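Local coordinates for protein peptidyl-lys metalloendopeptidase (Grifola frondosa, PDB 1G12) that cleaves proteins and peptides at lysine residues as a zinc metalloendopeptidase of the aspzincin type, at residues T1-S6 against D74-A79. Numbering follows the deposited sequence.
Sequences TYNGCS and DCTCTA
C5 and C75 are joined by a disulfide that ties the N-terminus of the chain to the loop following strand 72-74. The C75 side chain sets out from its backbone toward segment 1-6. C75 CB passes 3.4 Å from G4 O, and C75 SG, anti to the carbonyl carbon (chi1 -52°), is bonded to C5 SG at 2.0 Å. The C-S-S-C torsion of 90° is that of a relaxed disulfide. C5 takes much the same chi1, so each sulfur sits beside its own backbone N. The C75 side chain also touches E9 and L13 of helix 7-33, the helix that begins directly after S6.

Next to the disulfide, the backbone N of C75 donates to N3 O at 2.9 Å. D74 CA brings a longer C-H contact to the same oxygen. These contacts accompany the parallel pairing of N3 with D74, whose side chains run alongside each other on one face of the sheet, their amide and carboxylate planes 48° apart.

Within 74-79, T76 holds the carboxylate of D74 with two bonds. D74 OD1 accepts from T76 OG1 at 2.7 Å through its syn lone pair, and from T76 N at 2.9 Å, which arrives from above the carboxylate plane. The second bond closes an Asx turn where the chain leaves the strand. T76 CG2 lies 4.4 Å from G4 CA, and G4 turns the chain with a positive phi.

D74 also bonds through its backbone to V94 and L96 of strand 93-96, the next strand of the sheet. The arrangement is an outermost parallel strand, 2-3, added to the edge of a small mixed sheet and locked there by a disulfide just past the N3-D74 pair.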
loop_
_atom_site.group_PDB
_atom_site.type_symbol
_atom_site.label_atom_id
_atom_site.label_comp_id
_atom_site.label_asym_id
_atom_site.label_seq_id
_atom_site.Cartn_x
_atom_site.Cartn_y
_atom_site.Cartn_z
ATOM N N THR A 1 6.215 17.268 -7.067
ATOM C CA THR A 1 5.746 18.003 -8.276
ATOM C C THR A 1 4.669 17.218 -9.016
ATOM O O THR A 1 4.706 15.987 -9.063
ATOM C CB THR A 1 6.908 18.269 -9.261
ATOM O OG1 THR A 1 7.385 17.024 -9.791
ATOM C CG2 THR A 1 8.053 18.978 -8.553
ATOM N N TYR A 2 3.698 17.935 -9.575
ATOM C CA TYR A 2 2.628 17.303 -10.338
ATOM C C TYR A 2 2.976 17.383 -11.819
ATOM O O TYR A 2 3.567 18.367 -12.274
ATOM C CB TYR A 2 1.289 18.005 -10.101
ATOM C CG TYR A 2 0.759 17.900 -8.691
ATOM C CD1 TYR A 2 0.798 18.998 -7.831
ATOM C CD2 TYR A 2 0.195 16.714 -8.220
ATOM C CE1 TYR A 2 0.290 18.919 -6.540
ATOM C CE2 TYR A 2 -0.316 16.625 -6.930
ATOM C CZ TYR A 2 -0.266 17.733 -6.097
ATOM O OH TYR A 2 -0.777 17.662 -4.824
ATOM N N ASN A 3 2.627 16.339 -12.562
ATOM C CA ASN A 3 2.888 16.297 -13.994
ATOM C C ASN A 3 1.643 15.822 -14.737
ATOM O O ASN A 3 1.268 14.652 -14.660
ATOM C CB ASN A 3 4.073 15.377 -14.306
ATOM C CG ASN A 3 4.478 15.423 -15.771
ATOM O OD1 ASN A 3 4.378 14.427 -16.491
ATOM N ND2 ASN A 3 4.935 16.585 -16.219
ATOM N N GLY A 4 0.999 16.746 -15.444
ATOM C CA GLY A 4 -0.197 16.410 -16.195
ATOM C C GLY A 4 -1.434 16.189 -15.341
ATOM O O GLY A 4 -2.366 15.506 -15.765
ATOM N N CYS A 5 -1.444 16.755 -14.137
ATOM C CA CYS A 5 -2.583 16.609 -13.235
ATOM C C CYS A 5 -3.434 17.869 -13.185
ATOM O O CYS A 5 -2.918 18.966 -12.976
ATOM C CB CYS A 5 -2.115 16.264 -11.821
ATOM S SG CYS A 5 -1.061 14.783 -11.722
ATOM N N SER A 6 -4.740 17.698 -13.378
ATOM C CA SER A 6 -5.681 18.815 -13.339
ATOM C C SER A 6 -5.821 19.281 -11.896
ATOM O O SER A 6 -5.374 18.598 -10.974
ATOM C CB SER A 6 -7.047 18.377 -13.869
ATOM O OG SER A 6 -7.632 17.396 -13.027
ATOM N N ASP A 74 2.251 11.876 -11.287
ATOM C CA ASP A 74 2.094 12.017 -12.728
ATOM C C ASP A 74 0.722 11.458 -13.113
ATOM O O ASP A 74 0.429 10.294 -12.854
ATOM C CB ASP A 74 3.225 11.249 -13.425
ATOM C CG ASP A 74 3.148 11.319 -14.936
ATOM O OD1 ASP A 74 2.168 10.803 -15.504
ATOM O OD2 ASP A 74 4.087 11.854 -15.561
ATOM N N CYS A 75 -0.100 12.284 -13.754
ATOM C CA CYS A 75 -1.445 11.873 -14.152
ATOM C C CYS A 75 -1.648 11.704 -15.657
ATOM O O CYS A 75 -2.765 11.864 -16.152
ATOM C CB CYS A 75 -2.474 12.876 -13.621
ATOM S SG CYS A 75 -2.357 13.217 -11.836
ATOM N N THR A 76 -0.591 11.349 -16.382
ATOM C CA THR A 76 -0.700 11.170 -17.831
ATOM C C THR A 76 -1.331 9.841 -18.267
ATOM O O THR A 76 -2.022 9.790 -19.284
ATOM C CB THR A 76 0.666 11.351 -18.536
ATOM O OG1 THR A 76 1.586 10.350 -18.084
ATOM C CG2 THR A 76 1.239 12.728 -18.240
ATOM N N CYS A 77 -1.106 8.775 -17.499
ATOM C CA CYS A 77 -1.658 7.453 -17.819
ATOM C C CYS A 77 -3.186 7.440 -17.769
ATOM O O CYS A 77 -3.788 7.970 -16.835
ATOM C CB CYS A 77 -1.081 6.395 -16.866
ATOM S SG CYS A 77 -1.820 4.728 -16.971
ATOM N N THR A 78 -3.806 6.842 -18.785
ATOM C CA THR A 78 -5.265 6.767 -18.864
ATOM C C THR A 78 -5.805 5.335 -18.881
ATOM O O THR A 78 -6.940 5.098 -19.303
ATOM C CB THR A 78 -5.807 7.528 -20.105
ATOM O OG1 THR A 78 -5.134 7.071 -21.285
ATOM C CG2 THR A 78 -5.604 9.028 -19.954
ATOM N N ALA A 79 -4.992 4.383 -18.427
ATOM C CA ALA A 79 -5.398 2.980 -18.383
ATOM C C ALA A 79 -6.512 2.799 -17.354
ATOM O O ALA A 79 -6.313 3.038 -16.161
ATOM C CB ALA A 79 -4.205 2.098 -18.041
#